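Local coordinates for CRISPR-associated protein,CRISPR-associated endonuclease Cas9 (Corynebacterium diphtheriae, PDB 6JOO) that uses a guide RNA to recognise matching DNA of invading genetic elements and, as the complete enzyme, cuts both strands in bacterial CRISPR immunity, at residues R481-W490 and R905-R913; L817-T827 and T844-F853. One frame throughout, in Å; residues are numbered along the deposited sequence.

Contact 1 (R481-W490 and R905-R913). With nucleotides of chain B.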
loop_
_atom_site.group_PDB
_atom_site.type_symbol
_atom_site.label_atom_id
_atom_site.label_comp_id
_atom_site.label_asym_id
_atom_site.label_seq_id
_atom_site.Cartn_x
_atom_site.Cartn_y
_atom_site.Cartn_z
ATOM N N ARG A 481 -4.271 21.656 -2.472
ATOM C CA ARG A 481 -5.357 21.921 -3.411
ATOM C C ARG A 481 -6.240 23.065 -2.931
ATOM O O ARG A 481 -6.666 23.907 -3.731
ATOM C CB ARG A 481 -6.188 20.656 -3.620
ATOM C CG ARG A 481 -7.357 20.855 -4.563
ATOM C CD ARG A 481 -7.393 19.773 -5.621
ATOM N NE ARG A 481 -8.116 18.585 -5.180
ATOM C CZ ARG A 481 -7.982 17.381 -5.729
ATOM N NH1 ARG A 481 -7.134 17.201 -6.735
ATOM N NH2 ARG A 481 -8.688 16.358 -5.266
ATOM N N TRP A 482 -6.516 23.118 -1.627
ATOM C CA TRP A 482 -7.428 24.124 -1.090
ATOM C C TRP A 482 -6.794 25.508 -1.101
ATOM O O TRP A 482 -7.435 26.493 -1.484
ATOM C CB TRP A 482 -7.855 23.736 0.327
ATOM C CG TRP A 482 -8.868 24.660 0.938
ATOM C CD1 TRP A 482 -10.215 24.681 0.700
ATOM C CD2 TRP A 482 -8.617 25.687 1.902
ATOM N NE1 TRP A 482 -10.815 25.663 1.451
ATOM C CE2 TRP A 482 -9.855 26.295 2.197
ATOM C CE3 TRP A 482 -7.464 26.154 2.540
ATOM C CZ2 TRP A 482 -9.972 27.346 3.102
ATOM C CZ3 TRP A 482 -7.582 27.195 3.437
ATOM C CH2 TRP A 482 -8.827 27.781 3.711
ATOM N N LEU A 483 -5.535 25.600 -0.668
ATOM C CA LEU A 483 -4.842 26.883 -0.690
ATOM C C LEU A 483 -4.699 27.403 -2.113
ATOM O O LEU A 483 -4.852 28.605 -2.358
ATOM C CB LEU A 483 -3.471 26.754 -0.027
ATOM C CG LEU A 483 -3.457 26.554 1.486
ATOM C CD1 LEU A 483 -2.031 26.353 1.973
ATOM C CD2 LEU A 483 -4.101 27.741 2.182
ATOM N N GLU A 484 -4.412 26.513 -3.066
ATOM C CA GLU A 484 -4.293 26.942 -4.456
ATOM C C GLU A 484 -5.621 27.474 -4.976
ATOM O O GLU A 484 -5.660 28.500 -5.666
ATOM C CB GLU A 484 -3.782 25.791 -5.324
ATOM C CG GLU A 484 -3.713 26.105 -6.814
ATOM C CD GLU A 484 -2.710 25.229 -7.546
ATOM O OE1 GLU A 484 -1.899 24.563 -6.868
ATOM O OE2 GLU A 484 -2.728 25.205 -8.797
ATOM N N SER A 485 -6.724 26.801 -4.642
ATOM C CA SER A 485 -8.030 27.335 -5.008
ATOM C C SER A 485 -8.343 28.610 -4.235
ATOM O O SER A 485 -9.003 29.510 -4.770
ATOM C CB SER A 485 -9.118 26.284 -4.782
ATOM O OG SER A 485 -9.399 25.577 -5.981
ATOM N N ALA A 486 -7.869 28.715 -2.990
ATOM C CA ALA A 486 -8.106 29.925 -2.209
ATOM C C ALA A 486 -7.250 31.083 -2.707
ATOM O O ALA A 486 -7.714 32.228 -2.758
ATOM C CB ALA A 486 -7.836 29.660 -0.729
ATOM N N THR A 487 -5.996 30.803 -3.068
ATOM C CA THR A 487 -5.104 31.848 -3.562
ATOM C C THR A 487 -5.585 32.393 -4.901
ATOM O O THR A 487 -5.630 33.610 -5.111
ATOM C CB THR A 487 -3.679 31.306 -3.682
ATOM O OG1 THR A 487 -3.126 31.124 -2.373
ATOM C CG2 THR A 487 -2.799 32.259 -4.485
ATOM N N LYS A 488 -5.964 31.504 -5.817
ATOM C CA LYS A 488 -6.407 31.942 -7.134
ATOM C C LYS A 488 -7.774 32.612 -7.111
ATOM O O LYS A 488 -8.279 32.957 -8.186
ATOM C CB LYS A 488 -6.428 30.756 -8.103
ATOM N N THR A 489 -8.373 32.807 -5.933
ATOM C CA THR A 489 -9.673 33.456 -5.782
ATOM C C THR A 489 -9.601 34.751 -4.985
ATOM O O THR A 489 -10.109 35.779 -5.443
ATOM C CB THR A 489 -10.674 32.490 -5.123
ATOM O OG1 THR A 489 -10.833 31.334 -5.954
ATOM C CG2 THR A 489 -12.025 33.160 -4.940
ATOM N N TRP A 490 -8.992 34.733 -3.797
ATOM C CA TRP A 490 -8.882 35.919 -2.953
ATOM C C TRP A 490 -7.429 36.314 -2.711
ATOM O O TRP A 490 -7.132 37.025 -1.745
ATOM C CB TRP A 490 -9.601 35.698 -1.620
ATOM C CG TRP A 490 -11.002 35.206 -1.767
ATOM C CD1 TRP A 490 -12.052 35.870 -2.331
ATOM C CD2 TRP A 490 -11.514 33.944 -1.329
ATOM N NE1 TRP A 490 -13.186 35.096 -2.276
ATOM C CE2 TRP A 490 -12.883 33.910 -1.663
ATOM C CE3 TRP A 490 -10.948 32.838 -0.684
ATOM C CZ2 TRP A 490 -13.694 32.814 -1.378
ATOM C CZ3 TRP A 490 -11.755 31.750 -0.401
ATOM C CH2 TRP A 490 -13.114 31.746 -0.749
ATOM N N ARG A 905 -21.997 17.431 -6.049
ATOM C CA ARG A 905 -20.555 17.439 -6.257
ATOM C C ARG A 905 -20.034 18.849 -6.019
ATOM O O ARG A 905 -20.695 19.829 -6.375
ATOM C CB ARG A 905 -20.181 16.970 -7.668
ATOM C CG ARG A 905 -20.120 15.457 -7.842
ATOM C CD ARG A 905 -21.492 14.797 -7.771
ATOM N NE ARG A 905 -21.400 13.342 -7.872
ATOM C CZ ARG A 905 -21.704 12.642 -8.961
ATOM N NH1 ARG A 905 -21.585 11.320 -8.956
ATOM N NH2 ARG A 905 -22.132 13.261 -10.053
ATOM N N ARG A 906 -18.851 18.951 -5.419
ATOM C CA ARG A 906 -18.311 20.235 -4.993
ATOM C C ARG A 906 -16.891 20.424 -5.515
ATOM O O ARG A 906 -16.204 19.467 -5.880
ATOM C CB ARG A 906 -18.314 20.369 -3.463
ATOM C CG ARG A 906 -19.654 20.076 -2.807
ATOM C CD ARG A 906 -19.581 20.188 -1.288
ATOM N NE ARG A 906 -20.874 19.934 -0.660
ATOM C CZ ARG A 906 -21.827 20.849 -0.512
ATOM N NH1 ARG A 906 -21.632 22.084 -0.950
ATOM N NH2 ARG A 906 -22.975 20.527 0.072
ATOM N N ASP A 907 -16.458 21.687 -5.532
ATOM C CA ASP A 907 -15.097 22.052 -5.900
ATOM C C ASP A 907 -14.222 22.030 -4.646
ATOM O O ASP A 907 -14.661 21.620 -3.569
ATOM C CB ASP A 907 -15.084 23.402 -6.624
ATOM C CG ASP A 907 -15.530 24.569 -5.739
ATOM O OD1 ASP A 907 -15.862 24.359 -4.553
ATOM O OD2 ASP A 907 -15.549 25.712 -6.246
ATOM N N SER A 908 -12.969 22.473 -4.760
ATOM C CA SER A 908 -12.066 22.351 -3.621
ATOM C C SER A 908 -12.480 23.261 -2.475
ATOM O O SER A 908 -12.144 22.992 -1.317
ATOM C CB SER A 908 -10.639 22.644 -4.061
ATOM O OG SER A 908 -10.352 21.944 -5.254
ATOM N N LEU A 909 -13.210 24.333 -2.775
ATOM C CA LEU A 909 -13.676 25.284 -1.773
ATOM C C LEU A 909 -15.035 24.912 -1.192
ATOM O O LEU A 909 -15.613 25.707 -0.445
ATOM C CB LEU A 909 -13.733 26.696 -2.369
ATOM C CG LEU A 909 -12.376 27.322 -2.708
ATOM C CD1 LEU A 909 -12.532 28.580 -3.543
ATOM C CD2 LEU A 909 -11.596 27.620 -1.442
ATOM N N GLY A 910 -15.554 23.729 -1.515
ATOM C CA GLY A 910 -16.824 23.277 -0.987
ATOM C C GLY A 910 -18.048 23.832 -1.677
ATOM O O GLY A 910 -19.168 23.552 -1.233
ATOM N N ARG A 911 -17.880 24.602 -2.746
ATOM C CA ARG A 911 -19.015 25.201 -3.429
ATOM C C ARG A 911 -19.649 24.205 -4.390
ATOM O O ARG A 911 -18.954 23.418 -5.034
ATOM C CB ARG A 911 -18.577 26.462 -4.172
ATOM C CG ARG A 911 -17.924 27.495 -3.271
ATOM C CD ARG A 911 -17.328 28.628 -4.077
ATOM N NE ARG A 911 -16.421 28.138 -5.110
ATOM C CZ ARG A 911 -15.654 28.925 -5.857
ATOM N NH1 ARG A 911 -15.683 30.238 -5.678
ATOM N NH2 ARG A 911 -14.857 28.399 -6.778
ATOM N N VAL A 912 -20.979 24.244 -4.478
ATOM C CA VAL A 912 -21.695 23.311 -5.338
ATOM C C VAL A 912 -21.345 23.583 -6.792
ATOM O O VAL A 912 -21.328 24.735 -7.242
ATOM C CB VAL A 912 -23.207 23.412 -5.093
ATOM C CG1 VAL A 912 -23.939 22.351 -5.891
ATOM C CG2 VAL A 912 -23.512 23.278 -3.610
ATOM N N ARG A 913 -21.060 22.518 -7.533
ATOM C CA ARG A 913 -20.680 22.595 -8.938
ATOM C C ARG A 913 -21.834 22.082 -9.788
ATOM O O ARG A 913 -22.174 20.897 -9.726
ATOM C CB ARG A 913 -19.411 21.786 -9.205
ATOM C CG ARG A 913 -18.991 21.753 -10.664
ATOM C CD ARG A 913 -17.547 21.310 -10.788
ATOM N NE ARG A 913 -17.357 19.946 -10.311
ATOM C CZ ARG A 913 -16.190 19.452 -9.910
ATOM N NH1 ARG A 913 -15.110 20.222 -9.913
ATOM N NH2 ARG A 913 -16.107 18.196 -9.495
ATOM P P G B 111 -4.049 18.442 -7.596
ATOM O OP1 G B 111 -4.434 18.807 -6.207
ATOM O OP2 G B 111 -4.577 17.187 -8.186
ATOM O "O5'" G B 111 -4.433 19.647 -8.565
ATOM C "C5'" G B 111 -4.162 20.987 -8.186
ATOM C "C4'" G B 111 -4.673 21.980 -9.198
ATOM O "O4'" G B 111 -3.932 21.856 -10.437
ATOM C "C3'" G B 111 -6.122 21.826 -9.625
ATOM O "O3'" G B 111 -7.028 22.373 -8.693
ATOM C "C2'" G B 111 -6.148 22.535 -10.973
ATOM O "O2'" G B 111 -6.216 23.940 -10.799
ATOM C "C1'" G B 111 -4.768 22.186 -11.531
ATOM N N9 G B 111 -4.818 21.045 -12.461
ATOM C C8 G B 111 -4.549 19.730 -12.177
ATOM N N7 G B 111 -4.682 18.951 -13.215
ATOM C C5 G B 111 -5.066 19.802 -14.242
ATOM C C6 G B 111 -5.359 19.525 -15.601
ATOM O O6 G B 111 -5.333 18.438 -16.192
ATOM N N1 G B 111 -5.707 20.684 -16.288
ATOM C C2 G B 111 -5.768 21.944 -15.743
ATOM N N2 G B 111 -6.124 22.938 -16.571
ATOM N N3 G B 111 -5.499 22.214 -14.478
ATOM C C4 G B 111 -5.158 21.102 -13.792
ATOM P P C B 112 -8.496 21.749 -8.559
ATOM O OP1 C B 112 -9.137 22.428 -7.405
ATOM O OP2 C B 112 -8.394 20.270 -8.593
ATOM O "O5'" C B 112 -9.224 22.207 -9.896
ATOM C "C5'" C B 112 -9.525 23.572 -10.111
ATOM C "C4'" C B 112 -10.010 23.818 -11.513
ATOM O "O4'" C B 112 -9.059 23.278 -12.457
ATOM C "C3'" C B 112 -11.327 23.159 -11.890
ATOM O "O3'" C B 112 -12.447 23.919 -11.457
ATOM C "C2'" C B 112 -11.232 23.046 -13.412
ATOM O "O2'" C B 112 -11.650 24.251 -14.034
ATOM C "C1'" C B 112 -9.724 22.882 -13.634
ATOM N N1 C B 112 -9.328 21.498 -13.984
ATOM C C2 C B 112 -9.341 21.153 -15.337
ATOM O O2 C B 112 -9.689 22.011 -16.164
ATOM N N3 C B 112 -8.982 19.904 -15.711
ATOM C C4 C B 112 -8.613 19.015 -14.790
ATOM N N4 C B 112 -8.268 17.795 -15.211
ATOM C C5 C B 112 -8.585 19.344 -13.402
ATOM C C6 C B 112 -8.945 20.584 -13.043
ATOM P P A B 113 -13.684 23.222 -10.699
ATOM O OP1 A B 113 -14.390 24.284 -9.948
ATOM O OP2 A B 113 -13.176 22.036 -9.974
ATOM O "O5'" A B 113 -14.634 22.725 -11.886
ATOM P P C B 78 -9.316 9.579 -8.866
ATOM O OP1 C B 78 -9.410 8.156 -9.281
ATOM O OP2 C B 78 -8.108 10.355 -9.237
ATOM O "O5'" C B 78 -10.590 10.348 -9.432
ATOM C "C5'" C B 78 -11.040 11.556 -8.838
ATOM C "C4'" C B 78 -11.912 12.339 -9.787
ATOM O "O4'" C B 78 -12.470 13.484 -9.110
ATOM C "C3'" C B 78 -11.214 12.925 -11.002
ATOM O "O3'" C B 78 -11.094 11.972 -12.040
ATOM C "C2'" C B 78 -12.101 14.111 -11.383
ATOM O "O2'" C B 78 -13.136 13.700 -12.257
ATOM C "C1'" C B 78 -12.722 14.512 -10.037
ATOM N N1 C B 78 -12.200 15.791 -9.505
ATOM C C2 C B 78 -13.134 16.669 -8.953
ATOM O O2 C B 78 -14.324 16.317 -8.919
ATOM N N3 C B 78 -12.722 17.856 -8.450
ATOM C C4 C B 78 -11.430 18.185 -8.506
ATOM N N4 C B 78 -11.061 19.368 -8.004
ATOM C C5 C B 78 -10.460 17.309 -9.079
ATOM C C6 C B 78 -10.882 16.135 -9.567
#
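Leu-909 lies against one side of helix 470-490 and carries most of the apolar contact. Its two methyls part. CD2 sits 3.6 Å from Trp-482 NE1, the two side chains crossing at about a right angle, while CD1 lies 4.0 Å from Thr-489 OG1 and 4.3 Å from Trp-490 CH2. CG packs on Ser-485 CB. The carbonyl O of Ser-908 meets Trp-482 CD1 at 3.3 Å, at the indole edge and in its plane. CG of Trp-482 stands anti to the backbone N (chi1 -176°), with the ring reaching across to the loop.

RNA chain B closes one end. Ser-908 OG donates a hydrogen bond to OP1 of C112 (2.5 Å). The aliphatic part of Arg-481 passes beside that hydroxyl, and Arg-481 NH1 comes within 2.9 Å of OP2 of G111. C5 of C78 lies over one face of its guanidinium. Arg-913 NH2 donates to O2 of C78 (2.7 Å).

Within the loop, Arg-911 NE and NH2 both bond Asp-907 OD2, in the guanidinium plane. Leu-909 CD1 covers one face of that guanidinium. Trp-482 and Ala-486 also touch strands 6-12 and 16-24.

The chain is an engineered fusion, and the segments probably lie on opposite sides of its junction in sequence. A C-terminal-domain hairpin, with type I turn and G1 bulge at Gly-910, here meets a helix of what is probably the RNase H-like RuvC domain, beside the guide-RNA backbone.

Contact 2 (L817-T827 and T844-F853). With nucleotides of chain C; nucleotides of chain B.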
loop_
_atom_site.group_PDB
_atom_site.type_symbol
_atom_site.label_atom_id
_atom_site.label_comp_id
_atom_site.label_asym_id
_atom_site.label_seq_id
_atom_site.Cartn_x
_atom_site.Cartn_y
_atom_site.Cartn_z
ATOM N N LEU A 817 -23.591 6.859 -9.536
ATOM C CA LEU A 817 -23.184 7.119 -8.164
ATOM C C LEU A 817 -21.879 6.398 -7.868
ATOM O O LEU A 817 -21.526 5.408 -8.516
ATOM C CB LEU A 817 -24.250 6.663 -7.162
ATOM C CG LEU A 817 -25.554 7.446 -7.105
ATOM C CD1 LEU A 817 -26.418 6.917 -5.979
ATOM C CD2 LEU A 817 -25.270 8.921 -6.916
ATOM N N VAL A 818 -21.168 6.904 -6.862
ATOM C CA VAL A 818 -19.900 6.335 -6.431
ATOM C C VAL A 818 -19.821 6.475 -4.919
ATOM O O VAL A 818 -20.499 7.309 -4.312
ATOM C CB VAL A 818 -18.689 7.008 -7.122
ATOM C CG1 VAL A 818 -18.056 8.057 -6.223
ATOM C CG2 VAL A 818 -17.671 5.966 -7.543
ATOM N N VAL A 819 -19.005 5.618 -4.306
ATOM C CA VAL A 819 -18.864 5.653 -2.856
ATOM C C VAL A 819 -18.276 6.987 -2.432
ATOM O O VAL A 819 -17.359 7.512 -3.075
ATOM C CB VAL A 819 -18.006 4.471 -2.375
ATOM C CG1 VAL A 819 -17.471 4.716 -0.967
ATOM C CG2 VAL A 819 -18.817 3.192 -2.413
ATOM N N ASP A 820 -18.819 7.546 -1.349
ATOM C CA ASP A 820 -18.484 8.868 -0.826
ATOM C C ASP A 820 -19.097 9.995 -1.650
ATOM O O ASP A 820 -18.646 11.143 -1.568
ATOM C CB ASP A 820 -16.969 9.062 -0.701
ATOM C CG ASP A 820 -16.394 8.347 0.512
ATOM O OD1 ASP A 820 -17.088 8.341 1.552
ATOM O OD2 ASP A 820 -15.282 7.781 0.433
ATOM N N ASP A 821 -20.120 9.699 -2.449
ATOM C CA ASP A 821 -20.928 10.745 -3.054
ATOM C C ASP A 821 -21.907 11.295 -2.028
ATOM O O ASP A 821 -22.408 10.572 -1.160
ATOM C CB ASP A 821 -21.691 10.221 -4.273
ATOM C CG ASP A 821 -21.219 10.849 -5.573
ATOM O OD1 ASP A 821 -20.687 11.981 -5.528
ATOM O OD2 ASP A 821 -21.377 10.215 -6.640
ATOM N N GLU A 822 -22.176 12.588 -2.139
ATOM C CA GLU A 822 -23.055 13.302 -1.226
ATOM C C GLU A 822 -24.454 13.400 -1.819
ATOM O O GLU A 822 -24.617 13.786 -2.982
ATOM C CB GLU A 822 -22.510 14.700 -0.937
ATOM C CG GLU A 822 -23.489 15.624 -0.218
ATOM C CD GLU A 822 -22.914 17.009 0.013
ATOM O OE1 GLU A 822 -21.703 17.204 -0.229
ATOM O OE2 GLU A 822 -23.675 17.905 0.438
ATOM N N LEU A 823 -25.458 13.063 -1.016
ATOM C CA LEU A 823 -26.851 13.146 -1.422
ATOM C C LEU A 823 -27.597 14.135 -0.540
ATOM O O LEU A 823 -27.291 14.288 0.644
ATOM C CB LEU A 823 -27.555 11.791 -1.335
ATOM C CG LEU A 823 -26.966 10.606 -2.086
ATOM C CD1 LEU A 823 -27.848 9.394 -1.865
ATOM C CD2 LEU A 823 -26.828 10.920 -3.563
ATOM N N VAL A 824 -28.592 14.791 -1.130
ATOM C CA VAL A 824 -29.590 15.556 -0.391
ATOM C C VAL A 824 -30.903 14.797 -0.507
ATOM O O VAL A 824 -31.376 14.535 -1.618
ATOM C CB VAL A 824 -29.718 16.993 -0.920
ATOM C CG1 VAL A 824 -30.787 17.746 -0.157
ATOM C CG2 VAL A 824 -28.391 17.710 -0.806
ATOM N N VAL A 825 -31.479 14.422 0.635
ATOM C CA VAL A 825 -32.637 13.536 0.681
ATOM C C VAL A 825 -33.725 14.162 1.542
ATOM O O VAL A 825 -33.447 14.688 2.625
ATOM C CB VAL A 825 -32.259 12.143 1.230
ATOM C CG1 VAL A 825 -33.480 11.236 1.279
ATOM C CG2 VAL A 825 -31.150 11.517 0.396
ATOM N N ASP A 826 -34.966 14.092 1.060
ATOM C CA ASP A 826 -36.145 14.502 1.824
ATOM C C ASP A 826 -36.672 13.265 2.541
ATOM O O ASP A 826 -37.327 12.412 1.937
ATOM C CB ASP A 826 -37.193 15.123 0.906
ATOM C CG ASP A 826 -38.450 15.562 1.645
ATOM O OD1 ASP A 826 -38.426 15.648 2.893
ATOM O OD2 ASP A 826 -39.469 15.818 0.968
ATOM N N THR A 827 -36.378 13.164 3.835
ATOM C CA THR A 827 -36.712 11.993 4.633
ATOM C C THR A 827 -38.077 12.093 5.301
ATOM O O THR A 827 -38.372 11.295 6.197
ATOM C CB THR A 827 -35.641 11.767 5.702
ATOM O OG1 THR A 827 -35.740 12.793 6.696
ATOM C CG2 THR A 827 -34.255 11.814 5.084
ATOM N N THR A 844 -33.899 16.877 11.712
ATOM C CA THR A 844 -34.063 16.328 10.373
ATOM C C THR A 844 -32.721 16.267 9.652
ATOM O O THR A 844 -31.963 17.240 9.640
ATOM C CB THR A 844 -35.058 17.175 9.580
ATOM O OG1 THR A 844 -36.322 17.174 10.254
ATOM C CG2 THR A 844 -35.238 16.616 8.176
ATOM N N ILE A 845 -32.426 15.113 9.060
ATOM C CA ILE A 845 -31.167 14.872 8.364
ATOM C C ILE A 845 -31.469 14.807 6.875
ATOM O O ILE A 845 -32.070 13.837 6.396
ATOM C CB ILE A 845 -30.490 13.582 8.845
ATOM C CG1 ILE A 845 -30.431 13.551 10.373
ATOM C CG2 ILE A 845 -29.105 13.452 8.238
ATOM C CD1 ILE A 845 -29.986 12.221 10.942
ATOM N N ARG A 846 -31.057 15.835 6.134
ATOM C CA ARG A 846 -31.288 15.865 4.699
ATOM C C ARG A 846 -30.019 15.699 3.877
ATOM O O ARG A 846 -30.115 15.527 2.658
ATOM C CB ARG A 846 -31.998 17.167 4.297
ATOM C CG ARG A 846 -31.295 18.437 4.730
ATOM C CD ARG A 846 -32.206 19.649 4.566
ATOM N NE ARG A 846 -32.610 19.864 3.179
ATOM C CZ ARG A 846 -31.966 20.658 2.328
ATOM N NH1 ARG A 846 -32.406 20.797 1.085
ATOM N NH2 ARG A 846 -30.883 21.316 2.721
ATOM N N ARG A 847 -28.843 15.722 4.500
ATOM C CA ARG A 847 -27.580 15.515 3.799
ATOM C C ARG A 847 -27.014 14.152 4.181
ATOM O O ARG A 847 -26.678 13.920 5.348
ATOM C CB ARG A 847 -26.581 16.629 4.118
ATOM C CG ARG A 847 -27.012 18.004 3.634
ATOM C CD ARG A 847 -25.815 18.867 3.266
ATOM N NE ARG A 847 -26.183 20.275 3.141
ATOM C CZ ARG A 847 -26.549 20.861 2.006
ATOM N NH1 ARG A 847 -26.870 22.148 2.001
ATOM N NH2 ARG A 847 -26.595 20.167 0.878
ATOM N N TRP A 848 -26.898 13.263 3.194
ATOM C CA TRP A 848 -26.442 11.898 3.411
ATOM C C TRP A 848 -25.248 11.598 2.517
ATOM O O TRP A 848 -24.998 12.287 1.525
ATOM C CB TRP A 848 -27.562 10.884 3.146
ATOM C CG TRP A 848 -28.727 11.030 4.073
ATOM C CD1 TRP A 848 -29.738 11.941 3.982
ATOM C CD2 TRP A 848 -28.997 10.246 5.240
ATOM N NE1 TRP A 848 -30.622 11.772 5.019
ATOM C CE2 TRP A 848 -30.190 10.736 5.806
ATOM C CE3 TRP A 848 -28.348 9.172 5.861
ATOM C CZ2 TRP A 848 -30.749 10.194 6.961
ATOM C CZ3 TRP A 848 -28.902 8.635 7.010
ATOM C CH2 TRP A 848 -30.092 9.146 7.547
ATOM N N ARG A 849 -24.515 10.547 2.884
ATOM C CA ARG A 849 -23.315 10.113 2.181
ATOM C C ARG A 849 -23.460 8.660 1.749
ATOM O O ARG A 849 -23.977 7.826 2.499
ATOM C CB ARG A 849 -22.072 10.269 3.064
ATOM C CG ARG A 849 -20.781 9.815 2.407
ATOM C CD ARG A 849 -19.653 9.721 3.417
ATOM N NE ARG A 849 -20.037 8.933 4.585
ATOM C CZ ARG A 849 -20.070 9.402 5.827
ATOM N NH1 ARG A 849 -20.434 8.608 6.826
ATOM N NH2 ARG A 849 -19.727 10.659 6.073
ATOM N N VAL A 850 -22.994 8.361 0.541
ATOM C CA VAL A 850 -23.068 7.017 -0.018
ATOM C C VAL A 850 -21.841 6.243 0.451
ATOM O O VAL A 850 -20.721 6.512 0.009
ATOM C CB VAL A 850 -23.152 7.054 -1.548
ATOM C CG1 VAL A 850 -23.122 5.640 -2.123
ATOM C CG2 VAL A 850 -24.405 7.796 -1.988
ATOM N N ASP A 851 -22.050 5.279 1.347
ATOM C CA ASP A 851 -20.958 4.472 1.873
ATOM C C ASP A 851 -20.844 3.103 1.220
ATOM O O ASP A 851 -19.796 2.461 1.353
ATOM C CB ASP A 851 -21.107 4.296 3.390
ATOM C CG ASP A 851 -20.684 5.530 4.165
ATOM O OD1 ASP A 851 -19.818 6.278 3.663
ATOM O OD2 ASP A 851 -21.214 5.756 5.274
ATOM N N GLY A 852 -21.880 2.646 0.526
ATOM C CA GLY A 852 -21.831 1.351 -0.129
ATOM C C GLY A 852 -23.075 1.114 -0.956
ATOM O O GLY A 852 -24.043 1.878 -0.905
ATOM N N PHE A 853 -23.026 0.033 -1.727
ATOM C CA PHE A 853 -24.155 -0.453 -2.517
ATOM C C PHE A 853 -24.562 -1.779 -1.878
ATOM O O PHE A 853 -24.004 -2.832 -2.185
ATOM C CB PHE A 853 -23.779 -0.608 -3.979
ATOM C CG PHE A 853 -23.069 0.584 -4.550
ATOM C CD1 PHE A 853 -23.484 1.865 -4.237
ATOM C CD2 PHE A 853 -21.977 0.423 -5.390
ATOM C CE1 PHE A 853 -22.834 2.968 -4.753
ATOM C CE2 PHE A 853 -21.321 1.522 -5.911
ATOM C CZ PHE A 853 -21.750 2.798 -5.592
ATOM P P DG C 3 -21.280 -2.459 0.201
ATOM O OP1 DG C 3 -21.310 -1.803 -1.128
ATOM O OP2 DG C 3 -22.134 -1.925 1.281
ATOM O "O5'" DG C 3 -21.620 -4.024 0.068
ATOM C "C5'" DG C 3 -21.194 -4.771 -1.076
ATOM C "C4'" DG C 3 -21.088 -6.260 -0.751
ATOM O "O4'" DG C 3 -20.686 -6.420 0.619
ATOM C "C3'" DG C 3 -22.375 -7.055 -0.923
ATOM O "O3'" DG C 3 -22.334 -7.744 -2.157
ATOM C "C2'" DG C 3 -22.383 -8.046 0.243
ATOM C "C1'" DG C 3 -21.306 -7.540 1.199
ATOM N N9 DG C 3 -21.835 -7.134 2.490
ATOM C C8 DG C 3 -22.126 -5.856 2.895
ATOM N N7 DG C 3 -22.591 -5.790 4.109
ATOM C C5 DG C 3 -22.611 -7.112 4.538
ATOM C C6 DG C 3 -23.019 -7.663 5.776
ATOM O O6 DG C 3 -23.457 -7.075 6.773
ATOM N N1 DG C 3 -22.876 -9.046 5.793
ATOM C C2 DG C 3 -22.400 -9.798 4.749
ATOM N N2 DG C 3 -22.332 -11.119 4.953
ATOM N N3 DG C 3 -22.016 -9.295 3.584
ATOM C C4 DG C 3 -22.149 -7.950 3.551
ATOM P P G B 77 -4.931 11.060 -5.284
ATOM O OP1 G B 77 -4.818 11.093 -6.765
ATOM O OP2 G B 77 -5.503 12.217 -4.549
ATOM O "O5'" G B 77 -5.780 9.792 -4.819
ATOM C "C5'" G B 77 -6.225 8.819 -5.762
ATOM C "C4'" G B 77 -7.733 8.782 -5.892
ATOM O "O4'" G B 77 -8.335 8.552 -4.590
ATOM C "C3'" G B 77 -8.394 10.045 -6.450
ATOM O "O3'" G B 77 -9.494 9.668 -7.273
ATOM C "C2'" G B 77 -8.921 10.731 -5.197
ATOM O "O2'" G B 77 -10.007 11.603 -5.420
ATOM C "C1'" G B 77 -9.324 9.531 -4.353
ATOM N N9 G B 77 -9.391 9.790 -2.918
ATOM C C8 G B 77 -8.495 10.481 -2.142
ATOM N N7 G B 77 -8.850 10.532 -0.889
ATOM C C5 G B 77 -10.047 9.832 -0.840
ATOM C C6 G B 77 -10.906 9.548 0.252
ATOM O O6 G B 77 -10.767 9.878 1.436
ATOM N N1 G B 77 -12.018 8.806 -0.144
ATOM C C2 G B 77 -12.268 8.388 -1.430
ATOM N N2 G B 77 -13.392 7.680 -1.622
ATOM N N3 G B 77 -11.475 8.647 -2.456
ATOM C C4 G B 77 -10.394 9.366 -2.087
#
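Leu-823 and Trp-848 form the hydrogen-bonded antiparallel pair at the middle of this contact. Leu-823 N donates to Trp-848 O (2.7 Å, 175°), and Trp-848 N donates back. On their face of the sheet, the indole crosses Val-825 at about a right angle, Trp-848 CD1 lying 3.7 Å from Val-825 CB. Thr-827 CG2 approaches NE1, which itself donates to Ile-845 O.

The face carrying Glu-822, Val-824 and Arg-847 is largely charged. The Glu-822 carboxylate and Arg-847 guanidinium are nearly perpendicular, and their salt bridge is long (OE2 to NH2, 3.7 Å). OE2 pairs more closely with Arg-906. Val-824 CG1 is anti to the backbone N (chi1 178°), which turns it onto one face of the Arg-846 guanidinium.

In the turn, Asp-820 OD2 accepts from G77 N2 of RNA chain B (2.8 Å). At the strand end, Phe-853 N donates to a phosphate oxygen of DG3 in DNA chain C. Asp-820 runs beside Arg-849, which bonds Asp-851 OD1 through NE. The arginine probably eases repulsion between these two carboxylates beside the nucleic acid.

The centres of the two contacts are about 22 Å apart, on the same side of the chain's centre. Along the chain the order is 481-490, 817-827, 844-853, 905-913, so contact 2 falls between the halves of contact 1. Strand 902-904 connects them: it pairs with strand 822-824 in the five-stranded antiparallel sheet, then runs into loop 905-913. Salt bridges from Arg-905 to Asp-821 and from Arg-906 to Glu-822 tie the loop's start to contact 2. This short connection couples the C-terminal sheet, which meets the DNA backbone, to helix 470-490 and the six-stranded sheet. It is consistent with a fixed relative placement of these parts around the guide RNA.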